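Local coordinates for FACT complex subunit SPT16 (Ashbya gossypii, PDB 6A8M), which probably acts within the FACT complex as a histone chaperone that reorganizes nucleosomes for transcription, replication and repair, this chain being its N-terminal, peptidase-like part, at residues A[21-26]-A[31-36]; A[130-135]-A[150-155]; A[221-226]-A[258-263]; A[289-294]-A[300-305]. All blocks are in the same frame, centred on the assembly; numbering follows the deposited sequence.

Contact 1 of 4, residues A[21-26]-A[31-36]; sequences DRFPSF and SSLVFI
F23 lies in a short 3-10 turn that follows on from helix 9-22, closed by the backbone bond from F26 N to F23 O (2.9 Å), and from there it faces S31, S32 and L33 of the 31-36 segment. The F23 ring carries the contact. Its chi1 of 85° places CG between the backbone N and the carbonyl carbon, and the ring thereby reaches the strand with one face turned to L33. L33 CG lies 4.0 Å from the centroid of the F23 ring and 21° off its normal, a CH-pi contact over the face, displaced toward the rim. The L33 methyl CD1 meets the root of the same side chain, F23 CB, at 3.6 Å. On the opposite face P24 CD sits 3.4 Å above the F23 ring plane, again offset, which leaves the phenyl sandwiched between proline and leucine. Its far edge runs into backbone: F23 CE1 is 3.6 Å from S31 C, and S31 O lies in the ring plane. F26, in turn, covers F23 CA with the centre of its ring. V68 of strand 64-68 touches both F23 and L33, tying the 3-10 turn to the six-stranded mixed sheet of the N-terminal lobe. No hydrogen bond crosses between 21-26 and 31-36; hydrophobic burial and CH-pi attraction hold them, with the orientation of the F23 ring set by its two covered faces.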
loop_
_atom_site.group_PDB
_atom_site.type_symbol
_atom_site.label_atom_id
_atom_site.label_comp_id
_atom_site.label_asym_id
_atom_site.label_seq_id
_atom_site.Cartn_x
_atom_site.Cartn_y
_atom_site.Cartn_z
ATOM N N ASP A 21 -16.922 13.438 -9.022
ATOM C CA ASP A 21 -17.763 14.058 -8.002
ATOM C C ASP A 21 -16.934 14.737 -6.921
ATOM O O ASP A 21 -17.298 15.817 -6.443
ATOM C CB ASP A 21 -18.691 13.011 -7.392
ATOM C CG ASP A 21 -19.722 12.524 -8.378
ATOM O OD1 ASP A 21 -19.956 13.249 -9.367
ATOM O OD2 ASP A 21 -20.281 11.431 -8.174
ATOM N N ARG A 22 -15.795 14.147 -6.552
ATOM C CA ARG A 22 -15.096 14.572 -5.345
ATOM C C ARG A 22 -13.998 15.597 -5.587
ATOM O O ARG A 22 -13.703 16.386 -4.678
ATOM C CB ARG A 22 -14.499 13.356 -4.628
ATOM C CG ARG A 22 -14.046 13.636 -3.198
ATOM C CD ARG A 22 -15.182 13.423 -2.203
ATOM N NE ARG A 22 -15.353 12.001 -1.889
ATOM C CZ ARG A 22 -14.597 11.329 -1.020
ATOM N NH1 ARG A 22 -14.822 10.037 -0.792
ATOM N NH2 ARG A 22 -13.614 11.943 -0.372
ATOM N N PHE A 23 -13.389 15.638 -6.789
ATOM C CA PHE A 23 -12.173 16.434 -6.910
ATOM C C PHE A 23 -12.365 17.950 -6.755
ATOM O O PHE A 23 -11.457 18.600 -6.230
ATOM C CB PHE A 23 -11.414 16.094 -8.220
ATOM C CG PHE A 23 -11.877 16.836 -9.463
ATOM C CD1 PHE A 23 -11.550 18.176 -9.677
ATOM C CD2 PHE A 23 -12.582 16.172 -10.454
ATOM C CE1 PHE A 23 -11.956 18.850 -10.809
ATOM C CE2 PHE A 23 -13.003 16.847 -11.600
ATOM C CZ PHE A 23 -12.684 18.183 -11.784
ATOM N N PRO A 24 -13.471 18.578 -7.187
ATOM C CA PRO A 24 -13.532 20.043 -7.060
ATOM C C PRO A 24 -13.485 20.529 -5.623
ATOM O O PRO A 24 -13.083 21.677 -5.394
ATOM C CB PRO A 24 -14.859 20.407 -7.749
ATOM C CG PRO A 24 -15.094 19.268 -8.724
ATOM C CD PRO A 24 -14.636 18.063 -7.935
ATOM N N SER A 25 -13.866 19.696 -4.652
ATOM C CA SER A 25 -13.776 20.041 -3.237
ATOM C C SER A 25 -12.499 19.526 -2.568
ATOM O O SER A 25 -12.360 19.653 -1.342
ATOM C CB SER A 25 -15.000 19.518 -2.486
ATOM O OG SER A 25 -14.994 18.110 -2.450
ATOM N N PHE A 26 -11.577 18.930 -3.330
ATOM C CA PHE A 26 -10.219 18.766 -2.826
ATOM C C PHE A 26 -9.677 20.113 -2.356
ATOM O O PHE A 26 -10.059 21.173 -2.864
ATOM C CB PHE A 26 -9.282 18.205 -3.899
ATOM C CG PHE A 26 -9.517 16.758 -4.235
ATOM C CD1 PHE A 26 -10.425 15.992 -3.518
ATOM C CD2 PHE A 26 -8.809 16.163 -5.272
ATOM C CE1 PHE A 26 -10.624 14.652 -3.832
ATOM C CE2 PHE A 26 -9.008 14.823 -5.590
ATOM C CZ PHE A 26 -9.909 14.068 -4.868
ATOM N N SER A 31 -10.004 22.910 -10.669
ATOM C CA SER A 31 -11.069 22.945 -11.664
ATOM C C SER A 31 -10.998 21.786 -12.646
ATOM O O SER A 31 -11.963 21.554 -13.390
ATOM C CB SER A 31 -11.017 24.258 -12.449
ATOM O OG SER A 31 -11.086 25.376 -11.586
ATOM N N SER A 32 -9.884 21.064 -12.662
ATOM C CA SER A 32 -9.659 19.910 -13.525
ATOM C C SER A 32 -8.461 19.168 -12.951
ATOM O O SER A 32 -7.735 19.703 -12.117
ATOM C CB SER A 32 -9.398 20.315 -14.978
ATOM O OG SER A 32 -8.226 21.114 -15.114
ATOM N N LEU A 33 -8.262 17.935 -13.416
ATOM C CA LEU A 33 -7.160 17.081 -12.990
ATOM C C LEU A 33 -6.401 16.635 -14.228
ATOM O O LEU A 33 -7.021 16.354 -15.256
ATOM C CB LEU A 33 -7.660 15.845 -12.248
ATOM C CG LEU A 33 -8.584 16.054 -11.052
ATOM C CD1 LEU A 33 -8.966 14.733 -10.445
ATOM C CD2 LEU A 33 -7.879 16.959 -10.023
ATOM N N VAL A 34 -5.070 16.558 -14.137
ATOM C CA VAL A 34 -4.258 15.959 -15.196
ATOM C C VAL A 34 -3.243 14.994 -14.585
ATOM O O VAL A 34 -2.452 15.388 -13.719
ATOM C CB VAL A 34 -3.527 17.015 -16.045
ATOM C CG1 VAL A 34 -2.770 16.319 -17.164
ATOM C CG2 VAL A 34 -4.520 18.062 -16.623
ATOM N N PHE A 35 -3.246 13.744 -15.063
ATOM C CA PHE A 35 -2.310 12.710 -14.631
ATOM C C PHE A 35 -1.595 12.158 -15.856
ATOM O O PHE A 35 -2.250 11.786 -16.835
ATOM C CB PHE A 35 -3.035 11.576 -13.894
ATOM C CG PHE A 35 -3.832 12.054 -12.714
ATOM C CD1 PHE A 35 -3.202 12.272 -11.509
ATOM C CD2 PHE A 35 -5.184 12.299 -12.821
ATOM C CE1 PHE A 35 -3.911 12.725 -10.408
ATOM C CE2 PHE A 35 -5.913 12.760 -11.721
ATOM C CZ PHE A 35 -5.269 12.973 -10.515
ATOM N N ILE A 36 -0.265 12.082 -15.795
ATOM C CA ILE A 36 0.535 11.690 -16.952
ATOM C C ILE A 36 1.432 10.542 -16.537
ATOM O O ILE A 36 2.292 10.708 -15.664
ATOM C CB ILE A 36 1.379 12.850 -17.514
ATOM C CG1 ILE A 36 0.582 14.159 -17.521
ATOM C CG2 ILE A 36 1.872 12.503 -18.917
ATOM C CD1 ILE A 36 0.721 14.958 -16.240
#

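Contact 2 of 4, residues A[130-135]-A[150-155]; sequences SAVGLA and GVWDTA
The beta-alpha-beta unit of strand 131-134, helix 143-158 and strand 162-165 in the N-terminal lobe supplies this contact, in which W152 of the helix reaches across to V132 and L134 of the first strand. The backbones stay well apart, with the CA atoms of V132 and W152 separated by 10.7 Å, and the indole spans the gap. A chi1 of 174° swings CG of W152 away from its backbone N, so that the side chain extends toward the sheet and presents the benzo end of the ring system. V132 CG2 meets that end at the edge, in the ring plane, 3.6 Å from W152 CH2. V132 CB is equally near W152 CH2. L134 approaches obliquely: its CD1 methyl lies 3.6 Å from W152 CZ2 and 3.8 Å from W152 CE2. The two aliphatic residues are alternate positions on the strand, both pointing to the helix side, where V34 of the neighbouring strand 32-37 touches them. Replacing W152 by an alanine would probably open a gap over the strand and leave the methyls of V132 and L134 without their partner on helix 143-158. No hydrogen bond links the segments; helix and strand are joined here by apolar packing of the indole against aliphatic carbons.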
loop_
_atom_site.group_PDB
_atom_site.type_symbol
_atom_site.label_atom_id
_atom_site.label_comp_id
_atom_site.label_asym_id
_atom_site.label_seq_id
_atom_site.Cartn_x
_atom_site.Cartn_y
_atom_site.Cartn_z
ATOM N N SER A 130 -7.966 28.036 -13.465
ATOM C CA SER A 130 -6.532 28.224 -13.307
ATOM C C SER A 130 -5.919 27.204 -12.357
ATOM O O SER A 130 -4.721 26.924 -12.462
ATOM C CB SER A 130 -6.226 29.646 -12.822
ATOM O OG SER A 130 -6.943 29.956 -11.642
ATOM N N ALA A 131 -6.702 26.655 -11.431
ATOM C CA ALA A 131 -6.209 25.637 -10.508
ATOM C C ALA A 131 -6.362 24.266 -11.152
ATOM O O ALA A 131 -7.482 23.848 -11.480
ATOM C CB ALA A 131 -6.962 25.687 -9.179
ATOM N N VAL A 132 -5.241 23.553 -11.289
ATOM C CA VAL A 132 -5.191 22.243 -11.930
ATOM C C VAL A 132 -4.656 21.239 -10.924
ATOM O O VAL A 132 -3.560 21.425 -10.392
ATOM C CB VAL A 132 -4.301 22.274 -13.187
ATOM C CG1 VAL A 132 -4.512 21.026 -14.018
ATOM C CG2 VAL A 132 -4.581 23.531 -14.003
ATOM N N GLY A 133 -5.403 20.158 -10.702
ATOM C CA GLY A 133 -4.980 19.133 -9.765
ATOM C C GLY A 133 -3.968 18.211 -10.422
ATOM O O GLY A 133 -4.186 17.724 -11.534
ATOM N N LEU A 134 -2.844 17.996 -9.745
ATOM C CA LEU A 134 -1.729 17.240 -10.288
ATOM C C LEU A 134 -1.164 16.321 -9.213
ATOM O O LEU A 134 -1.290 16.595 -8.020
ATOM C CB LEU A 134 -0.608 18.163 -10.776
ATOM C CG LEU A 134 -0.947 19.182 -11.859
ATOM C CD1 LEU A 134 0.258 20.065 -12.063
ATOM C CD2 LEU A 134 -1.298 18.455 -13.135
ATOM N N ALA A 135 -0.541 15.225 -9.655
ATOM C CA ALA A 135 0.286 14.392 -8.776
ATOM C C ALA A 135 1.692 14.987 -8.801
ATOM O O ALA A 135 2.542 14.616 -9.616
ATOM C CB ALA A 135 0.241 12.930 -9.221
ATOM N N GLY A 150 7.050 19.984 -21.318
ATOM C CA GLY A 150 7.320 21.233 -22.011
ATOM C C GLY A 150 6.065 22.051 -22.256
ATOM O O GLY A 150 6.070 23.280 -22.120
ATOM N N VAL A 151 4.983 21.383 -22.646
ATOM C CA VAL A 151 3.717 22.072 -22.867
ATOM C C VAL A 151 3.189 22.629 -21.557
ATOM O O VAL A 151 2.756 23.784 -21.481
ATOM C CB VAL A 151 2.701 21.119 -23.519
ATOM C CG1 VAL A 151 1.306 21.745 -23.514
ATOM C CG2 VAL A 151 3.135 20.786 -24.948
ATOM N N TRP A 152 3.234 21.815 -20.505
ATOM C CA TRP A 152 2.688 22.230 -19.221
ATOM C C TRP A 152 3.454 23.423 -18.661
ATOM O O TRP A 152 2.854 24.407 -18.221
ATOM C CB TRP A 152 2.719 21.064 -18.235
ATOM C CG TRP A 152 2.287 21.504 -16.875
ATOM C CD1 TRP A 152 3.074 21.676 -15.789
ATOM C CD2 TRP A 152 0.967 21.889 -16.483
ATOM N NE1 TRP A 152 2.320 22.111 -14.717
ATOM C CE2 TRP A 152 1.027 22.265 -15.126
ATOM C CE3 TRP A 152 -0.259 21.960 -17.148
ATOM C CZ2 TRP A 152 -0.088 22.701 -14.422
ATOM C CZ3 TRP A 152 -1.380 22.387 -16.434
ATOM C CH2 TRP A 152 -1.277 22.747 -15.084
ATOM N N ASP A 153 4.789 23.342 -18.662
ATOM C CA ASP A 153 5.595 24.411 -18.075
ATOM C C ASP A 153 5.237 25.757 -18.677
ATOM O O ASP A 153 5.043 26.740 -17.951
ATOM C CB ASP A 153 7.082 24.110 -18.263
ATOM C CG ASP A 153 7.578 23.016 -17.327
ATOM O OD1 ASP A 153 6.855 22.651 -16.368
ATOM O OD2 ASP A 153 8.703 22.521 -17.550
ATOM N N THR A 154 5.098 25.804 -19.999
ATOM C CA THR A 154 4.707 27.042 -20.667
ATOM C C THR A 154 3.289 27.470 -20.308
ATOM O O THR A 154 3.038 28.656 -20.072
ATOM C CB THR A 154 4.849 26.873 -22.169
ATOM O OG1 THR A 154 6.245 26.817 -22.482
ATOM C CG2 THR A 154 4.215 28.060 -22.907
ATOM N N ALA A 155 2.334 26.539 -20.293
ATOM C CA ALA A 155 0.976 26.936 -19.937
ATOM C C ALA A 155 0.930 27.560 -18.548
ATOM O O ALA A 155 0.134 28.472 -18.304
ATOM C CB ALA A 155 0.024 25.742 -20.020
#

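Contact 3 of 4, residues A[221-226]-A[258-263]; sequences NVENEI and YSPIIQ
E223 of helix 215-224 meets S259 and P260. Just before it, V222 packs on L199 of helix 179-208. E223 itself stretches out at full length, its CG on the far side of CB from the backbone N (chi1 -176°), which carries the carboxylate out to the 258-260 loop. S259 OG donates to E223 OE1 at 2.6 Å, reaching it on the syn side and 27° out of the carboxylate plane. The other oxygen works through a water: this molecule donates to E223 OE2 (2.7 Å) and to P260 O (2.8 Å), so both carboxylate oxygens are engaged with the loop. Nearer the backbone, the aliphatic part of E223 crosses the proline ring at about a right angle, with E223 CB 3.6 Å from P260 CD. The backbone of E223 adds a further tie, its O accepting from W256 NE1. Shortening E223 to an alanine is likely to leave S259 OG without this acceptor and the water with one partner fewer, and to thin the cover on P260 CD. E225 N bonds to V222 O at 2.9 Å. I226 then turns to F195 and to I293 of strand 285-295. A helix held against the sheet through the loop leading into strand 261-263 is consistent with the pita-bread fold of the M24 peptidase family, to which this part of SPT16 belongs.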
loop_
_atom_site.group_PDB
_atom_site.type_symbol
_atom_site.label_atom_id
_atom_site.label_comp_id
_atom_site.label_asym_id
_atom_site.label_seq_id
_atom_site.Cartn_x
_atom_site.Cartn_y
_atom_site.Cartn_z
ATOM N N ASN A 221 16.774 -15.208 0.735
ATOM C CA ASN A 221 16.370 -16.579 0.439
ATOM C C ASN A 221 14.851 -16.698 0.387
ATOM O O ASN A 221 14.284 -17.272 -0.554
ATOM C CB ASN A 221 16.931 -17.528 1.496
ATOM C CG ASN A 221 18.434 -17.694 1.398
ATOM O OD1 ASN A 221 19.056 -17.230 0.447
ATOM N ND2 ASN A 221 19.019 -18.374 2.376
ATOM N N VAL A 222 14.183 -16.166 1.409
ATOM C CA VAL A 222 12.722 -16.161 1.459
ATOM C C VAL A 222 12.149 -15.390 0.281
ATOM O O VAL A 222 11.209 -15.849 -0.380
ATOM C CB VAL A 222 12.244 -15.567 2.791
ATOM C CG1 VAL A 222 10.742 -15.351 2.755
ATOM C CG2 VAL A 222 12.649 -16.474 3.939
ATOM N N GLU A 223 12.705 -14.199 0.007
ATOM C CA GLU A 223 12.207 -13.344 -1.067
ATOM C C GLU A 223 12.166 -14.080 -2.406
ATOM O O GLU A 223 11.213 -13.935 -3.177
ATOM C CB GLU A 223 13.065 -12.065 -1.148
ATOM C CG GLU A 223 12.591 -11.046 -2.161
ATOM C CD GLU A 223 13.262 -9.687 -1.987
ATOM O OE1 GLU A 223 12.959 -8.746 -2.760
ATOM O OE2 GLU A 223 14.109 -9.567 -1.081
ATOM N N ASN A 224 13.183 -14.877 -2.702
ATOM C CA ASN A 224 13.237 -15.548 -3.989
ATOM C C ASN A 224 12.276 -16.725 -4.082
ATOM O O ASN A 224 12.051 -17.234 -5.185
ATOM C CB ASN A 224 14.673 -16.001 -4.262
ATOM C CG ASN A 224 15.622 -14.811 -4.446
ATOM O OD1 ASN A 224 16.590 -14.637 -3.702
ATOM N ND2 ASN A 224 15.341 -13.997 -5.445
ATOM N N GLU A 225 11.688 -17.145 -2.958
ATOM C CA GLU A 225 10.725 -18.241 -2.995
ATOM C C GLU A 225 9.485 -17.893 -3.812
ATOM O O GLU A 225 8.833 -18.803 -4.336
ATOM C CB GLU A 225 10.322 -18.622 -1.566
ATOM C CG GLU A 225 11.463 -19.182 -0.733
ATOM C CD GLU A 225 11.725 -20.636 -1.031
ATOM O OE1 GLU A 225 10.741 -21.388 -1.166
ATOM O OE2 GLU A 225 12.909 -21.027 -1.136
ATOM N N ILE A 226 9.156 -16.606 -3.951
ATOM C CA ILE A 226 7.946 -16.216 -4.678
ATOM C C ILE A 226 8.072 -16.517 -6.157
ATOM O O ILE A 226 7.063 -16.558 -6.865
ATOM C CB ILE A 226 7.632 -14.721 -4.471
ATOM C CG1 ILE A 226 6.140 -14.415 -4.754
ATOM C CG2 ILE A 226 8.543 -13.857 -5.322
ATOM C CD1 ILE A 226 5.692 -13.088 -4.169
ATOM N N TYR A 258 7.201 -5.325 -0.712
ATOM C CA TYR A 258 8.521 -4.807 -0.378
ATOM C C TYR A 258 9.397 -6.030 -0.128
ATOM O O TYR A 258 8.899 -7.148 0.036
ATOM C CB TYR A 258 8.487 -3.865 0.852
ATOM C CG TYR A 258 7.993 -4.518 2.116
ATOM C CD1 TYR A 258 6.629 -4.573 2.418
ATOM C CD2 TYR A 258 8.885 -5.098 3.014
ATOM C CE1 TYR A 258 6.186 -5.192 3.579
ATOM C CE2 TYR A 258 8.454 -5.703 4.173
ATOM C CZ TYR A 258 7.099 -5.750 4.450
ATOM O OH TYR A 258 6.676 -6.379 5.596
ATOM N N SER A 259 10.703 -5.814 -0.101
ATOM C CA SER A 259 11.620 -6.908 0.190
ATOM C C SER A 259 11.483 -7.317 1.654
ATOM O O SER A 259 11.496 -6.453 2.534
ATOM C CB SER A 259 13.067 -6.498 -0.103
ATOM O OG SER A 259 13.326 -6.455 -1.502
ATOM N N PRO A 260 11.349 -8.611 1.948
ATOM C CA PRO A 260 11.187 -9.053 3.339
ATOM C C PRO A 260 12.317 -8.556 4.229
ATOM O O PRO A 260 13.462 -8.453 3.804
ATOM C CB PRO A 260 11.217 -10.581 3.232
ATOM C CG PRO A 260 10.767 -10.875 1.816
ATOM C CD PRO A 260 11.266 -9.716 0.976
ATOM N N ILE A 261 11.974 -8.256 5.480
ATOM C CA ILE A 261 12.891 -7.643 6.427
ATOM C C ILE A 261 13.111 -8.622 7.570
ATOM O O ILE A 261 12.144 -9.050 8.216
ATOM C CB ILE A 261 12.345 -6.317 6.980
ATOM C CG1 ILE A 261 12.104 -5.304 5.847
ATOM C CG2 ILE A 261 13.308 -5.756 8.034
ATOM C CD1 ILE A 261 11.266 -4.085 6.265
ATOM N N ILE A 262 14.369 -8.959 7.828
ATOM C CA ILE A 262 14.784 -9.690 9.018
ATOM C C ILE A 262 15.833 -8.850 9.743
ATOM O O ILE A 262 16.751 -8.311 9.110
ATOM C CB ILE A 262 15.338 -11.084 8.669
ATOM C CG1 ILE A 262 14.249 -11.919 7.975
ATOM C CG2 ILE A 262 15.884 -11.833 9.906
ATOM C CD1 ILE A 262 14.784 -13.249 7.464
ATOM N N GLN A 263 15.664 -8.698 11.057
ATOM C CA GLN A 263 16.638 -8.021 11.918
ATOM C C GLN A 263 16.770 -8.857 13.181
ATOM O O GLN A 263 15.838 -8.908 13.992
ATOM C CB GLN A 263 16.198 -6.590 12.259
ATOM C CG GLN A 263 16.058 -5.694 11.047
ATOM C CD GLN A 263 15.521 -4.329 11.403
ATOM O OE1 GLN A 263 15.182 -4.060 12.561
ATOM N NE2 GLN A 263 15.428 -3.461 10.411
HETATM O O HOH W 1 14.801 -9.551 1.552
#

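Contact 4 of 4, residues A[289-294]-A[300-305]; sequences ASCGIR and SNISRT
A289 and R304 satisfy each other's backbone twice: A289 N donates to R304 O at 3.0 Å, and R304 N returns a bond to A289 O at 2.9 Å. C291 and I302 repeat the pattern, C291 N to I302 O and I302 N to C291 O, both 2.9 Å. Between these hydrogen-bonded pairs lies the non-hydrogen-bonded pair S290 and S303, whose hydroxyls join instead, OG to OG, at 2.7 Å. Their backbones look outward, S290 bonding to I261 and S303 to A418. Strands 285-295 and 298-308 thus form an antiparallel beta hairpin, 168° between the local strand directions, in the M24-like part of the chain. Toward its turn, S300 N gives a bond to I293 O (2.9 Å). G292 sits tight there: its CA is 3.1 Å from S300 O, and a CB would clash with that oxygen. S300, N301 and R304 find partners beyond the hairpin. S300 OG is bonded to the hydroxyls of S188 and S192. N301 has OD1 bonded to Y258 OH and ND2 to N396 OD1. R304 has several partners: NE reaches T435 O, NH2 reaches Y434 O and makes a salt bridge with D419, and NH1 bends back to S303 O at 2.9 Å, lying 47° out of that carbonyl plane. I302 CD1 covers one guanidinium face of R304, 3.5 Å above its centre.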
loop_
_atom_site.group_PDB
_atom_site.type_symbol
_atom_site.label_atom_id
_atom_site.label_comp_id
_atom_site.label_asym_id
_atom_site.label_seq_id
_atom_site.Cartn_x
_atom_site.Cartn_y
_atom_site.Cartn_z
ATOM N N ALA A 289 10.863 -10.148 12.062
ATOM C CA ALA A 289 10.630 -10.493 10.670
ATOM C C ALA A 289 9.397 -9.772 10.158
ATOM O O ALA A 289 8.420 -9.605 10.896
ATOM C CB ALA A 289 10.455 -12.003 10.508
ATOM N N SER A 290 9.458 -9.327 8.902
ATOM C CA SER A 290 8.336 -8.636 8.271
ATOM C C SER A 290 8.234 -9.065 6.817
ATOM O O SER A 290 9.235 -9.072 6.098
ATOM C CB SER A 290 8.493 -7.106 8.293
ATOM O OG SER A 290 8.587 -6.573 9.599
ATOM N N CYS A 291 7.023 -9.341 6.362
ATOM C CA CYS A 291 6.901 -9.487 4.932
ATOM C C CYS A 291 5.515 -9.030 4.528
ATOM O O CYS A 291 4.587 -8.981 5.342
ATOM C CB CYS A 291 7.205 -10.913 4.467
ATOM S SG CYS A 291 6.056 -12.130 5.006
ATOM N N GLY A 292 5.412 -8.635 3.275
ATOM C CA GLY A 292 4.174 -8.071 2.776
ATOM C C GLY A 292 4.010 -8.407 1.319
ATOM O O GLY A 292 4.957 -8.267 0.549
ATOM N N ILE A 293 2.804 -8.803 0.933
ATOM C CA ILE A 293 2.506 -9.344 -0.386
ATOM C C ILE A 293 1.544 -8.386 -1.075
ATOM O O ILE A 293 0.831 -7.624 -0.420
ATOM C CB ILE A 293 1.899 -10.754 -0.240
ATOM C CG1 ILE A 293 3.005 -11.754 0.129
ATOM C CG2 ILE A 293 1.115 -11.210 -1.474
ATOM C CD1 ILE A 293 3.897 -12.117 -1.042
ATOM N N ARG A 294 1.554 -8.400 -2.409
ATOM C CA ARG A 294 0.515 -7.756 -3.197
ATOM C C ARG A 294 -0.211 -8.825 -3.999
ATOM O O ARG A 294 0.419 -9.719 -4.576
ATOM C CB ARG A 294 1.070 -6.685 -4.174
ATOM C CG ARG A 294 1.856 -5.539 -3.535
ATOM C CD ARG A 294 2.060 -4.380 -4.549
ATOM N NE ARG A 294 2.573 -4.860 -5.832
ATOM C CZ ARG A 294 3.832 -4.735 -6.256
ATOM N NH1 ARG A 294 4.745 -4.121 -5.512
ATOM N NH2 ARG A 294 4.174 -5.218 -7.446
ATOM N N SER A 300 -0.716 -6.189 1.607
ATOM C CA SER A 300 -0.902 -6.654 2.977
ATOM C C SER A 300 0.462 -6.650 3.664
ATOM O O SER A 300 1.513 -6.471 3.029
ATOM C CB SER A 300 -1.539 -8.053 3.040
ATOM O OG SER A 300 -0.721 -9.001 2.365
ATOM N N ASN A 301 0.439 -6.831 4.981
ATOM C CA ASN A 301 1.654 -6.736 5.784
ATOM C C ASN A 301 1.494 -7.641 6.990
ATOM O O ASN A 301 0.394 -7.747 7.540
ATOM C CB ASN A 301 1.923 -5.294 6.259
ATOM C CG ASN A 301 3.284 -5.154 6.876
ATOM O OD1 ASN A 301 4.265 -5.551 6.256
ATOM N ND2 ASN A 301 3.355 -4.641 8.119
ATOM N N ILE A 302 2.588 -8.292 7.393
ATOM C CA ILE A 302 2.621 -9.072 8.631
ATOM C C ILE A 302 4.017 -8.936 9.216
ATOM O O ILE A 302 5.007 -8.990 8.484
ATOM C CB ILE A 302 2.259 -10.557 8.411
ATOM C CG1 ILE A 302 2.147 -11.288 9.767
ATOM C CG2 ILE A 302 3.238 -11.267 7.429
ATOM C CD1 ILE A 302 1.579 -12.729 9.658
ATOM N N SER A 303 4.095 -8.726 10.529
ATOM C CA SER A 303 5.377 -8.694 11.228
ATOM C C SER A 303 5.259 -9.570 12.458
ATOM O O SER A 303 4.249 -9.530 13.164
ATOM C CB SER A 303 5.809 -7.283 11.658
ATOM O OG SER A 303 6.110 -6.468 10.540
ATOM N N ARG A 304 6.302 -10.338 12.722
ATOM C CA ARG A 304 6.321 -11.205 13.895
ATOM C C ARG A 304 7.651 -11.016 14.600
ATOM O O ARG A 304 8.659 -10.624 13.987
ATOM C CB ARG A 304 6.140 -12.690 13.517
ATOM C CG ARG A 304 4.777 -12.981 12.901
ATOM C CD ARG A 304 3.706 -12.823 13.961
ATOM N NE ARG A 304 2.351 -13.201 13.547
ATOM C CZ ARG A 304 1.430 -12.308 13.187
ATOM N NH1 ARG A 304 1.751 -11.003 13.135
ATOM N NH2 ARG A 304 0.193 -12.704 12.884
ATOM N N THR A 305 7.653 -11.317 15.890
ATOM C CA THR A 305 8.882 -11.423 16.666
ATOM C C THR A 305 9.066 -12.891 17.033
ATOM O O THR A 305 8.118 -13.547 17.488
ATOM C CB THR A 305 8.809 -10.566 17.937
ATOM O OG1 THR A 305 8.583 -9.200 17.592
ATOM C CG2 THR A 305 10.113 -10.658 18.725
#

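How the contacts relate
The four contacts fall into two pairs. Contacts 1 and 2 belong to the N-terminal lobe, with centres 13 Å apart, and share its sheet: strands 32-37 and 131-134 are neighbours, joined by S32 O and G133 N at 2.8 Å. Contacts 3 and 4 lie in the M24 peptidase-like part, with centres 10 Å apart. There strand 261-263 lies beside strand 285-295 in one sheet, and Y258 OH, 2.6 Å from N301 OD1, bridges the two contacts. Between the pairs nothing touches: the centres of contacts 1 and 3 are 38 Å apart, and contacts 2 and 4 come no nearer than about 18 Å between nearest atoms.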